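Local coordinates for 3-oxo-tetronate kinase (Haemophilus influenzae, PDB 1YZY), which catalyses the ATP-dependent phosphorylation of 3-oxo-tetronate to 3-oxo-tetronate 4-phosphate, as a member of the four-carbon acid sugar kinase family, at residues D107-T112 / F214-G219; G162-V167 / Y193-A198; A170-G175 / N201-V206; S177-C182 / E205-A210. All coordinates share one frame; numbering follows the deposited sequence.

Interaction 1: residues D107-T112 / F214-G219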
loop_
_atom_site.group_PDB
_atom_site.type_symbol
_atom_site.label_atom_id
_atom_site.label_comp_id
_atom_site.label_asym_id
_atom_site.label_seq_id
_atom_site.Cartn_x
_atom_site.Cartn_y
_atom_site.Cartn_z
ATOM N N ASP A 107 -9.176 -17.537 -20.193
ATOM C CA ASP A 107 -8.587 -16.978 -21.405
ATOM C C ASP A 107 -8.946 -15.534 -21.722
ATOM O O ASP A 107 -8.674 -15.052 -22.816
ATOM C CB ASP A 107 -8.865 -17.885 -22.617
ATOM C CG ASP A 107 -10.241 -18.522 -22.576
ATOM O OD1 ASP A 107 -11.249 -17.787 -22.643
ATOM O OD2 ASP A 107 -10.316 -19.767 -22.479
ATOM N N PHE A 108 -9.510 -14.826 -20.751
ATOM C CA PHE A 108 -9.876 -13.432 -20.963
ATOM C C PHE A 108 -9.874 -12.661 -19.646
ATOM O O PHE A 108 -10.247 -13.204 -18.606
ATOM C CB PHE A 108 -11.267 -13.343 -21.629
ATOM C CG PHE A 108 -11.641 -11.956 -22.089
ATOM C CD1 PHE A 108 -10.940 -11.336 -23.121
ATOM C CD2 PHE A 108 -12.681 -11.264 -21.484
ATOM C CE1 PHE A 108 -11.267 -10.048 -23.538
ATOM C CE2 PHE A 108 -13.016 -9.967 -21.897
ATOM C CZ PHE A 108 -12.307 -9.363 -22.922
ATOM N N THR A 109 -9.468 -11.399 -19.700
ATOM C CA THR A 109 -9.443 -10.541 -18.516
ATOM C C THR A 109 -9.465 -9.087 -18.982
ATOM O O THR A 109 -9.376 -8.829 -20.180
ATOM C CB THR A 109 -8.171 -10.808 -17.639
ATOM O OG1 THR A 109 -8.293 -10.128 -16.381
ATOM C CG2 THR A 109 -6.899 -10.319 -18.339
ATOM N N VAL A 110 -9.617 -8.151 -18.044
ATOM C CA VAL A 110 -9.634 -6.714 -18.354
ATOM C C VAL A 110 -8.375 -5.987 -17.877
ATOM O O VAL A 110 -7.675 -6.447 -16.981
ATOM C CB VAL A 110 -10.869 -5.998 -17.743
ATOM C CG1 VAL A 110 -12.139 -6.687 -18.190
ATOM C CG2 VAL A 110 -10.778 -5.962 -16.219
ATOM N N ILE A 111 -8.122 -4.828 -18.469
ATOM C CA ILE A 111 -6.963 -4.016 -18.134
ATOM C C ILE A 111 -7.442 -2.597 -17.879
ATOM O O ILE A 111 -8.098 -2.004 -18.735
ATOM C CB ILE A 111 -5.955 -4.015 -19.311
ATOM C CG1 ILE A 111 -5.347 -5.407 -19.476
ATOM C CG2 ILE A 111 -4.911 -2.918 -19.151
ATOM C CD1 ILE A 111 -4.454 -5.521 -20.667
ATOM N N THR A 112 -7.138 -2.052 -16.707
ATOM C CA THR A 112 -7.542 -0.688 -16.405
ATOM C C THR A 112 -6.822 -0.008 -15.255
ATOM O O THR A 112 -7.086 -0.287 -14.092
ATOM C CB THR A 112 -9.081 -0.556 -16.193
ATOM O OG1 THR A 112 -9.400 0.786 -15.800
ATOM C CG2 THR A 112 -9.582 -1.528 -15.132
ATOM N N PHE A 214 -15.724 -12.518 -13.133
ATOM C CA PHE A 214 -14.415 -12.796 -13.706
ATOM C C PHE A 214 -13.540 -13.466 -12.637
ATOM O O PHE A 214 -13.497 -13.019 -11.493
ATOM C CB PHE A 214 -13.738 -11.497 -14.146
ATOM C CG PHE A 214 -14.040 -11.091 -15.559
ATOM C CD1 PHE A 214 -15.346 -11.096 -16.043
ATOM C CD2 PHE A 214 -13.018 -10.655 -16.395
ATOM C CE1 PHE A 214 -15.624 -10.666 -17.338
ATOM C CE2 PHE A 214 -13.288 -10.223 -17.691
ATOM C CZ PHE A 214 -14.593 -10.227 -18.163
ATOM N N LYS A 215 -12.857 -14.543 -13.020
ATOM C CA LYS A 215 -11.969 -15.276 -12.119
ATOM C C LYS A 215 -10.739 -14.408 -11.856
ATOM O O LYS A 215 -10.102 -14.515 -10.806
ATOM C CB LYS A 215 -11.530 -16.574 -12.791
ATOM C CG LYS A 215 -11.352 -17.745 -11.876
ATOM C CD LYS A 215 -12.689 -18.355 -11.526
ATOM C CE LYS A 215 -12.522 -19.548 -10.586
ATOM N NZ LYS A 215 -11.939 -19.188 -9.250
ATOM N N LEU A 216 -10.403 -13.577 -12.845
ATOM C CA LEU A 216 -9.259 -12.670 -12.786
ATOM C C LEU A 216 -9.482 -11.299 -13.449
ATOM O O LEU A 216 -10.056 -11.203 -14.533
ATOM C CB LEU A 216 -8.042 -13.329 -13.451
ATOM C CG LEU A 216 -6.823 -12.429 -13.656
ATOM C CD1 LEU A 216 -6.192 -12.099 -12.306
ATOM C CD2 LEU A 216 -5.820 -13.100 -14.568
ATOM N N VAL A 217 -9.031 -10.243 -12.781
ATOM C CA VAL A 217 -9.121 -8.895 -13.317
ATOM C C VAL A 217 -7.789 -8.199 -13.022
ATOM O O VAL A 217 -7.064 -8.609 -12.119
ATOM C CB VAL A 217 -10.308 -8.083 -12.713
ATOM C CG1 VAL A 217 -11.629 -8.823 -12.909
ATOM C CG2 VAL A 217 -10.082 -7.792 -11.265
ATOM N N THR A 218 -7.449 -7.178 -13.803
ATOM C CA THR A 218 -6.201 -6.442 -13.608
ATOM C C THR A 218 -6.438 -4.925 -13.645
ATOM O O THR A 218 -7.455 -4.454 -14.166
ATOM C CB THR A 218 -5.111 -6.822 -14.672
ATOM O OG1 THR A 218 -5.282 -6.046 -15.865
ATOM C CG2 THR A 218 -5.171 -8.300 -15.027
ATOM N N GLY A 219 -5.550 -4.171 -13.006
ATOM C CA GLY A 219 -5.690 -2.729 -13.008
ATOM C C GLY A 219 -4.974 -2.037 -11.871
ATOM O O GLY A 219 -4.116 -2.626 -11.218
HETATM O O HOH W 1 -11.243 -14.063 -15.710
#
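The F214 ring comes up to the edge of the F108 ring, with F214 CZ near that ring's plane and 4.0 Å from F108 CD2. T109 CA and the carbonyl oxygen of L216 both lie at the edge of the F214 ring. V110 CG1 reaches F214 CE2 obliquely, at 3.8 Å. Two threonine hydroxyls tie the two segments together. T109 OG1 donates to L216 O at 2.8 Å, from above the carbonyl plane. T218 OG1 donates to V110 O at 2.7 Å, in the carbonyl plane and on a lone pair, and is also bonded to Y81. The chi1 of 85° places this hydroxyl between the backbone N and the carbonyl carbon of T218. T218 N adds a weak bond to the same oxygen, so V110 O takes two donors from one residue. A water joins F108 O to L216 N. At the far end T112 O lies 3.0 Å from G219 CA, where there is no side chain. Strands 109-111 and 216-219 run nearly parallel, at 9°, yet each is the outermost strand of a different sheet. Strand 193-196 flanks the first and strand 77-80 the second. Helix 93-104 packs on T109 and L216, and F183 meets the F214 ring.

Interaction 2: residues G162-V167 / Y193-A198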
loop_
_atom_site.group_PDB
_atom_site.type_symbol
_atom_site.label_atom_id
_atom_site.label_comp_id
_atom_site.label_asym_id
_atom_site.label_seq_id
_atom_site.Cartn_x
_atom_site.Cartn_y
_atom_site.Cartn_z
ATOM N N GLY A 162 -0.829 -12.687 -26.039
ATOM C CA GLY A 162 -2.087 -12.562 -26.759
ATOM C C GLY A 162 -2.336 -11.166 -27.307
ATOM O O GLY A 162 -1.423 -10.326 -27.331
ATOM N N LYS A 163 -3.567 -10.927 -27.766
ATOM C CA LYS A 163 -3.966 -9.630 -28.331
ATOM C C LYS A 163 -4.943 -8.844 -27.454
ATOM O O LYS A 163 -5.888 -9.408 -26.896
ATOM C CB LYS A 163 -4.533 -9.813 -29.743
ATOM C CG LYS A 163 -3.492 -10.304 -30.744
ATOM C CD LYS A 163 -2.348 -9.312 -30.862
ATOM C CE LYS A 163 -1.259 -9.832 -31.772
ATOM N NZ LYS A 163 -0.140 -8.856 -31.837
ATOM N N THR A 164 -4.725 -7.535 -27.386
ATOM C CA THR A 164 -5.524 -6.634 -26.561
ATOM C C THR A 164 -6.614 -5.840 -27.306
ATOM O O THR A 164 -6.336 -5.168 -28.306
ATOM C CB THR A 164 -4.592 -5.638 -25.825
ATOM O OG1 THR A 164 -3.441 -6.339 -25.333
ATOM C CG2 THR A 164 -5.309 -4.986 -24.656
ATOM N N GLY A 165 -7.845 -5.914 -26.795
ATOM C CA GLY A 165 -8.968 -5.202 -27.391
ATOM C C GLY A 165 -9.373 -3.956 -26.624
ATOM O O GLY A 165 -8.650 -3.517 -25.730
ATOM N N LEU A 166 -10.506 -3.361 -26.996
ATOM C CA LEU A 166 -11.011 -2.154 -26.322
ATOM C C LEU A 166 -12.548 -2.127 -26.306
ATOM O O LEU A 166 -13.261 -2.518 -27.238
ATOM C CB LEU A 166 -10.511 -0.888 -27.023
ATOM C CG LEU A 166 -11.102 0.433 -26.516
ATOM C CD1 LEU A 166 -10.507 0.782 -25.173
ATOM C CD2 LEU A 166 -10.837 1.553 -27.496
ATOM N N VAL A 167 -13.035 -1.677 -25.152
ATOM C CA VAL A 167 -14.424 -1.416 -24.789
ATOM C C VAL A 167 -14.516 0.086 -24.734
ATOM O O VAL A 167 -14.235 0.613 -23.658
ATOM C CB VAL A 167 -14.916 -2.042 -23.463
ATOM C CG1 VAL A 167 -16.427 -1.769 -23.278
ATOM C CG2 VAL A 167 -14.639 -3.562 -23.450
ATOM N N TYR A 193 -7.257 -10.020 -23.733
ATOM C CA TYR A 193 -7.417 -8.948 -22.745
ATOM C C TYR A 193 -8.215 -7.807 -23.367
ATOM O O TYR A 193 -8.214 -7.623 -24.592
ATOM C CB TYR A 193 -6.069 -8.380 -22.280
ATOM C CG TYR A 193 -4.885 -9.278 -22.529
ATOM C CD1 TYR A 193 -4.065 -9.080 -23.643
ATOM C CD2 TYR A 193 -4.601 -10.350 -21.672
ATOM C CE1 TYR A 193 -2.999 -9.924 -23.902
ATOM C CE2 TYR A 193 -3.536 -11.201 -21.921
ATOM C CZ TYR A 193 -2.741 -10.983 -23.037
ATOM O OH TYR A 193 -1.697 -11.828 -23.295
ATOM N N ALA A 194 -8.816 -6.991 -22.506
ATOM C CA ALA A 194 -9.615 -5.866 -22.949
ATOM C C ALA A 194 -9.420 -4.624 -22.110
ATOM O O ALA A 194 -9.693 -4.638 -20.913
ATOM C CB ALA A 194 -11.087 -6.246 -22.939
ATOM N N VAL A 195 -8.925 -3.565 -22.743
ATOM C CA VAL A 195 -8.752 -2.269 -22.097
ATOM C C VAL A 195 -10.173 -1.679 -22.051
ATOM O O VAL A 195 -10.996 -1.954 -22.931
ATOM C CB VAL A 195 -7.828 -1.333 -22.935
ATOM C CG1 VAL A 195 -7.776 0.076 -22.342
ATOM C CG2 VAL A 195 -6.432 -1.911 -23.009
ATOM N N VAL A 196 -10.490 -0.946 -20.993
ATOM C CA VAL A 196 -11.809 -0.349 -20.863
ATOM C C VAL A 196 -11.640 1.125 -20.500
ATOM O O VAL A 196 -10.889 1.479 -19.585
ATOM C CB VAL A 196 -12.673 -1.071 -19.799
ATOM C CG1 VAL A 196 -14.089 -0.502 -19.782
ATOM C CG2 VAL A 196 -12.735 -2.565 -20.073
ATOM N N ASP A 197 -12.291 1.981 -21.278
ATOM C CA ASP A 197 -12.239 3.417 -21.075
ATOM C C ASP A 197 -12.865 3.865 -19.753
ATOM O O ASP A 197 -13.663 3.144 -19.143
ATOM C CB ASP A 197 -12.960 4.125 -22.225
ATOM C CG ASP A 197 -12.093 4.292 -23.455
ATOM O OD1 ASP A 197 -10.936 3.826 -23.460
ATOM O OD2 ASP A 197 -12.574 4.916 -24.421
ATOM N N ALA A 198 -12.531 5.084 -19.344
ATOM C CA ALA A 198 -13.071 5.673 -18.124
ATOM C C ALA A 198 -12.548 7.085 -17.982
ATOM O O ALA A 198 -11.398 7.292 -17.604
ATOM C CB ALA A 198 -12.688 4.845 -16.902
#
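Strands 164-167 and 193-196 are parallel neighbours in register, T164 beside Y193 through V167 beside V196, with their axes at 36°. G165 N donates to Y193 O at 2.8 Å. V195 N returns a bond to G165 O at 3.0 Å, and V167 N reaches V195 O at 3.0 Å. The outer rungs, Y193 N to K163 O and D197 N to V167 O, are weak. Y193 also bonds through its side chain: G162 N donates to Y193 OH at 3.0 Å, and D98 is a second partner of this hydroxyl. T164 crosses the tyrosine at about a right angle. Its OG1 sits at the ring edge, 3.3 Å from Y193 CD1, and is itself bonded to D157. T164 CG2, anti to the backbone N, meets V195 CG2 at 3.7 Å on the same face of the sheet. On the other face V167 and V196 lie side by side, CG2 to CG2 at 4.0 Å. D197 is held by backbone N-H groups of N124, G125 and Y169. The connection between these adjacent parallel strands runs through helices 169-172 and 176-188, a beta-alpha-beta crossover. Helix 176-188 packs on V167 and A194, while helix 152-159 packs on T164, Y193 and V195.

Interaction 3: residues A170-G175 / N201-V206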
loop_
_atom_site.group_PDB
_atom_site.type_symbol
_atom_site.label_atom_id
_atom_site.label_comp_id
_atom_site.label_asym_id
_atom_site.label_seq_id
_atom_site.Cartn_x
_atom_site.Cartn_y
_atom_site.Cartn_z
ATOM N N ALA A 170 -18.174 5.145 -25.340
ATOM C CA ALA A 170 -19.524 5.112 -25.882
ATOM C C ALA A 170 -20.305 3.871 -25.468
ATOM O O ALA A 170 -21.531 3.921 -25.337
ATOM C CB ALA A 170 -19.473 5.228 -27.391
ATOM N N ASP A 171 -19.602 2.754 -25.304
ATOM C CA ASP A 171 -20.234 1.504 -24.894
ATOM C C ASP A 171 -20.308 1.326 -23.387
ATOM O O ASP A 171 -21.195 0.644 -22.885
ATOM C CB ASP A 171 -19.498 0.307 -25.484
ATOM C CG ASP A 171 -19.686 0.189 -26.975
ATOM O OD1 ASP A 171 -20.780 -0.236 -27.395
ATOM O OD2 ASP A 171 -18.740 0.508 -27.724
ATOM N N VAL A 172 -19.330 1.861 -22.666
ATOM C CA VAL A 172 -19.344 1.717 -21.215
ATOM C C VAL A 172 -20.530 2.505 -20.649
ATOM O O VAL A 172 -21.245 2.022 -19.766
ATOM C CB VAL A 172 -18.007 2.199 -20.548
ATOM C CG1 VAL A 172 -17.983 1.801 -19.083
ATOM C CG2 VAL A 172 -16.810 1.603 -21.249
ATOM N N ILE A 173 -20.751 3.709 -21.172
ATOM C CA ILE A 173 -21.848 4.531 -20.681
ATOM C C ILE A 173 -23.234 3.919 -20.883
ATOM O O ILE A 173 -24.224 4.452 -20.388
ATOM C CB ILE A 173 -21.804 5.955 -21.244
ATOM C CG1 ILE A 173 -21.957 5.941 -22.764
ATOM C CG2 ILE A 173 -20.518 6.628 -20.818
ATOM C CD1 ILE A 173 -21.930 7.317 -23.380
ATOM N N LYS A 174 -23.301 2.791 -21.583
ATOM C CA LYS A 174 -24.570 2.109 -21.814
ATOM C C LYS A 174 -24.867 1.061 -20.747
ATOM O O LYS A 174 -25.954 0.478 -20.731
ATOM C CB LYS A 174 -24.607 1.476 -23.205
ATOM C CG LYS A 174 -24.511 2.494 -24.330
ATOM C CD LYS A 174 -24.723 1.842 -25.679
ATOM C CE LYS A 174 -24.705 2.881 -26.791
ATOM N NZ LYS A 174 -25.067 2.287 -28.110
ATOM N N GLY A 175 -23.897 0.787 -19.878
ATOM C CA GLY A 175 -24.144 -0.176 -18.821
ATOM C C GLY A 175 -23.328 -1.450 -18.770
ATOM O O GLY A 175 -22.564 -1.759 -19.675
ATOM N N ASN A 201 -15.515 8.561 -13.090
ATOM C CA ASN A 201 -15.585 7.452 -12.136
ATOM C C ASN A 201 -16.743 6.482 -12.262
ATOM O O ASN A 201 -16.623 5.327 -11.844
ATOM C CB ASN A 201 -15.522 7.997 -10.704
ATOM C CG ASN A 201 -14.136 8.042 -10.069
ATOM O OD1 ASN A 201 -13.229 8.678 -10.592
ATOM N ND2 ASN A 201 -13.969 7.355 -8.944
ATOM N N SER A 202 -17.878 6.934 -12.782
ATOM C CA SER A 202 -19.007 6.022 -12.926
ATOM C C SER A 202 -18.688 4.885 -13.895
ATOM O O SER A 202 -19.319 3.823 -13.838
ATOM C CB SER A 202 -20.282 6.757 -13.353
ATOM O OG SER A 202 -20.188 7.292 -14.664
ATOM N N GLN A 203 -17.711 5.100 -14.778
ATOM C CA GLN A 203 -17.309 4.065 -15.729
ATOM C C GLN A 203 -16.666 2.867 -15.015
ATOM O O GLN A 203 -16.700 1.749 -15.528
ATOM C CB GLN A 203 -16.338 4.618 -16.776
ATOM C CG GLN A 203 -16.990 5.212 -18.011
ATOM C CD GLN A 203 -17.228 6.701 -17.893
ATOM O OE1 GLN A 203 -18.336 7.143 -17.597
ATOM N NE2 GLN A 203 -16.199 7.490 -18.173
ATOM N N LEU A 204 -16.026 3.117 -13.869
ATOM C CA LEU A 204 -15.383 2.053 -13.081
ATOM C C LEU A 204 -16.443 1.297 -12.307
ATOM O O LEU A 204 -16.302 0.100 -12.023
ATOM C CB LEU A 204 -14.330 2.634 -12.125
ATOM C CG LEU A 204 -13.126 3.282 -12.810
ATOM C CD1 LEU A 204 -12.315 4.059 -11.801
ATOM C CD2 LEU A 204 -12.277 2.210 -13.523
ATOM N N GLU A 205 -17.505 2.020 -11.968
ATOM C CA GLU A 205 -18.646 1.472 -11.253
ATOM C C GLU A 205 -19.383 0.481 -12.176
ATOM O O GLU A 205 -19.886 -0.558 -11.729
ATOM C CB GLU A 205 -19.551 2.634 -10.844
ATOM C CG GLU A 205 -20.698 2.301 -9.908
ATOM C CD GLU A 205 -21.351 3.555 -9.333
ATOM O OE1 GLU A 205 -22.140 3.427 -8.373
ATOM O OE2 GLU A 205 -21.067 4.671 -9.828
ATOM N N VAL A 206 -19.460 0.827 -13.459
ATOM C CA VAL A 206 -20.095 -0.021 -14.472
ATOM C C VAL A 206 -19.240 -1.270 -14.689
ATOM O O VAL A 206 -19.754 -2.389 -14.703
ATOM C CB VAL A 206 -20.238 0.741 -15.823
ATOM C CG1 VAL A 206 -20.650 -0.213 -16.944
ATOM C CG2 VAL A 206 -21.266 1.863 -15.691
#
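This is a small apolar contact, without hydrogen bonds across it, between the end of the short helix 169-172 and the N-terminal part of helix 202-210. It lies in the sugar-binding N-terminal domain, away from the probable ATP site. V172 and V206 point at each other, and their CG1 atoms are 4.0 Å apart. V172 CG1 also packs on the aliphatic part of Q203, 3.7 Å from Q203 CG, and the two side chains cross at about a right angle. V206 reaches further, onto backbone. With chi1 at 169° its CG1 is anti to the backbone N, and this branch lies 3.6 Å from V172 O and 3.5 Å from G175 C. The surface it meets is a type I beta turn from V172 to G175, closed by G175 N donating to V172 O at 2.9 Å. V206 CG1 therefore rests on both ends of that turn. G175 has a positive phi of 117°, which ends the helical path and turns the chain. It is also the N-cap of helix 176-188, so the turn links two helices directly. The other methyl of V172 packs on V196 of strand 193-196. The far side of helix 202-210, at L204 and E205, meets Y226 of helix 221-232.

Interaction 4: residues S177-C182 / E205-A210; sequences SRVQEC and EVLAEA
The helices on either side of strand 193-196 in the chain, 176-188 and 202-210, pack against each other. Their local axes come within 9.1 Å and cross at -63°. V179 carries the contact from the first helix. It points at the second helix and meets residues one turn apart there. V179 CG1, anti to its own N with chi1 at 173°, lies 3.8 Å from A210 CB. V179 CG2 lies 3.9 Å from V206 CG1, and these two valines approach obliquely. L207 CD1 adds a looser contact, 4.4 Å from V179 CG1. A210 has only a methyl here, consistent with the close approach of the CA atoms of Q180 and A210, 6.1 Å. Q180 is exposed and lies at the border of the contact, its chain extended. Its OE1, as modelled, is 3.5 Å from A210 O; both are acceptors, so this is not a hydrogen bond. On helix 176-188 itself, R178 forms a salt bridge with E181, whose OE1 lies at the edge of the guanidinium group and in its plane. C182 SG lies over one face of the same group, offset toward its rim. D171 of helix 169-172 binds R178 as well, so the arginine has acids from two helices. F183, the next residue of helix 176-188, packs on both L207 and A210. Helix 202-210 also packs on helix 221-232, L207 on L223 and A208 on Y226.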
loop_
_atom_site.group_PDB
_atom_site.type_symbol
_atom_site.label_atom_id
_atom_site.label_comp_id
_atom_site.label_asym_id
_atom_site.label_seq_id
_atom_site.Cartn_x
_atom_site.Cartn_y
_atom_site.Cartn_z
ATOM N N SER A 177 -24.399 -4.670 -18.785
ATOM C CA SER A 177 -24.827 -5.653 -19.783
ATOM C C SER A 177 -24.214 -5.401 -21.161
ATOM O O SER A 177 -23.825 -6.336 -21.853
ATOM C CB SER A 177 -26.351 -5.680 -19.897
ATOM O OG SER A 177 -26.931 -6.204 -18.718
ATOM N N ARG A 178 -24.166 -4.141 -21.571
ATOM C CA ARG A 178 -23.587 -3.786 -22.860
ATOM C C ARG A 178 -22.087 -4.084 -22.861
ATOM O O ARG A 178 -21.519 -4.447 -23.889
ATOM C CB ARG A 178 -23.837 -2.301 -23.167
ATOM C CG ARG A 178 -23.120 -1.775 -24.408
ATOM C CD ARG A 178 -23.506 -2.562 -25.665
ATOM N NE ARG A 178 -22.703 -2.172 -26.826
ATOM C CZ ARG A 178 -22.498 -2.943 -27.891
ATOM N NH1 ARG A 178 -23.043 -4.152 -27.970
ATOM N NH2 ARG A 178 -21.681 -2.533 -28.847
ATOM N N VAL A 179 -21.444 -3.857 -21.720
ATOM C CA VAL A 179 -20.015 -4.111 -21.581
ATOM C C VAL A 179 -19.756 -5.600 -21.737
ATOM O O VAL A 179 -18.808 -5.997 -22.395
ATOM C CB VAL A 179 -19.478 -3.592 -20.225
ATOM C CG1 VAL A 179 -18.031 -4.010 -20.024
ATOM C CG2 VAL A 179 -19.576 -2.078 -20.188
ATOM N N GLN A 180 -20.613 -6.421 -21.144
ATOM C CA GLN A 180 -20.474 -7.869 -21.238
ATOM C C GLN A 180 -20.688 -8.357 -22.667
ATOM O O GLN A 180 -20.163 -9.406 -23.068
ATOM C CB GLN A 180 -21.461 -8.561 -20.302
ATOM C CG GLN A 180 -21.209 -8.248 -18.842
ATOM C CD GLN A 180 -22.225 -8.879 -17.915
ATOM O OE1 GLN A 180 -22.046 -8.880 -16.699
ATOM N NE2 GLN A 180 -23.301 -9.424 -18.482
ATOM N N GLU A 181 -21.532 -7.639 -23.402
ATOM C CA GLU A 181 -21.806 -7.975 -24.786
ATOM C C GLU A 181 -20.553 -7.624 -25.586
ATOM O O GLU A 181 -20.210 -8.316 -26.538
ATOM C CB GLU A 181 -23.033 -7.211 -25.302
ATOM C CG GLU A 181 -24.351 -7.628 -24.638
ATOM C CD GLU A 181 -25.585 -6.881 -25.179
ATOM O OE1 GLU A 181 -25.451 -5.897 -25.949
ATOM O OE2 GLU A 181 -26.710 -7.295 -24.820
ATOM N N CYS A 182 -19.893 -6.532 -25.219
ATOM C CA CYS A 182 -18.658 -6.140 -25.887
ATOM C C CYS A 182 -17.545 -7.127 -25.502
ATOM O O CYS A 182 -16.643 -7.378 -26.293
ATOM C CB CYS A 182 -18.244 -4.720 -25.495
ATOM S SG CYS A 182 -19.283 -3.371 -26.143
ATOM N N GLU A 205 -17.505 2.020 -11.968
ATOM C CA GLU A 205 -18.646 1.472 -11.253
ATOM C C GLU A 205 -19.383 0.481 -12.176
ATOM O O GLU A 205 -19.886 -0.558 -11.729
ATOM C CB GLU A 205 -19.551 2.634 -10.844
ATOM C CG GLU A 205 -20.698 2.301 -9.908
ATOM C CD GLU A 205 -21.351 3.555 -9.333
ATOM O OE1 GLU A 205 -22.140 3.427 -8.373
ATOM O OE2 GLU A 205 -21.067 4.671 -9.828
ATOM N N VAL A 206 -19.460 0.827 -13.459
ATOM C CA VAL A 206 -20.095 -0.021 -14.472
ATOM C C VAL A 206 -19.240 -1.270 -14.689
ATOM O O VAL A 206 -19.754 -2.389 -14.703
ATOM C CB VAL A 206 -20.238 0.741 -15.823
ATOM C CG1 VAL A 206 -20.650 -0.213 -16.944
ATOM C CG2 VAL A 206 -21.266 1.863 -15.691
ATOM N N LEU A 207 -17.941 -1.061 -14.910
ATOM C CA LEU A 207 -16.990 -2.155 -15.119
ATOM C C LEU A 207 -17.001 -3.102 -13.924
ATOM O O LEU A 207 -17.058 -4.315 -14.093
ATOM C CB LEU A 207 -15.571 -1.612 -15.348
ATOM C CG LEU A 207 -14.503 -2.666 -15.685
ATOM C CD1 LEU A 207 -14.959 -3.516 -16.861
ATOM C CD2 LEU A 207 -13.181 -2.000 -16.008
ATOM N N ALA A 208 -16.953 -2.534 -12.721
ATOM C CA ALA A 208 -16.975 -3.315 -11.485
ATOM C C ALA A 208 -18.116 -4.322 -11.497
ATOM O O ALA A 208 -17.956 -5.475 -11.080
ATOM C CB ALA A 208 -17.116 -2.391 -10.287
ATOM N N GLU A 209 -19.275 -3.865 -11.955
ATOM C CA GLU A 209 -20.468 -4.695 -12.045
ATOM C C GLU A 209 -20.323 -5.722 -13.167
ATOM O O GLU A 209 -20.755 -6.870 -13.033
ATOM C CB GLU A 209 -21.685 -3.803 -12.296
ATOM C CG GLU A 209 -22.888 -4.131 -11.428
ATOM C CD GLU A 209 -23.935 -4.940 -12.159
ATOM O OE1 GLU A 209 -24.669 -4.348 -12.985
ATOM O OE2 GLU A 209 -24.030 -6.160 -11.903
ATOM N N ALA A 210 -19.721 -5.298 -14.275
ATOM C CA ALA A 210 -19.515 -6.171 -15.428
ATOM C C ALA A 210 -18.549 -7.338 -15.132
ATOM O O ALA A 210 -18.775 -8.470 -15.571
ATOM C CB ALA A 210 -19.023 -5.341 -16.622
#

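All four contacts lie in the sugar-binding N-terminal domain. Interactions 1 and 2 have centres about 10 Å apart and share a three-stranded parallel sheet: strand 193-196 is its middle strand, flanked by 109-111 on one side and 164-167 on the other. Interaction 1 joins this sheet to strand 216-219, which is itself paired with strand 77-80. Interactions 3 and 4, with centres about 7 Å apart, share E205 and V206 on helix 202-210. Along the chain, the segments of interactions 2, 3 and 4 all fall between the two segments of interaction 1. V196 touches both V172 and L207, so the helix contacts rest on the small sheet.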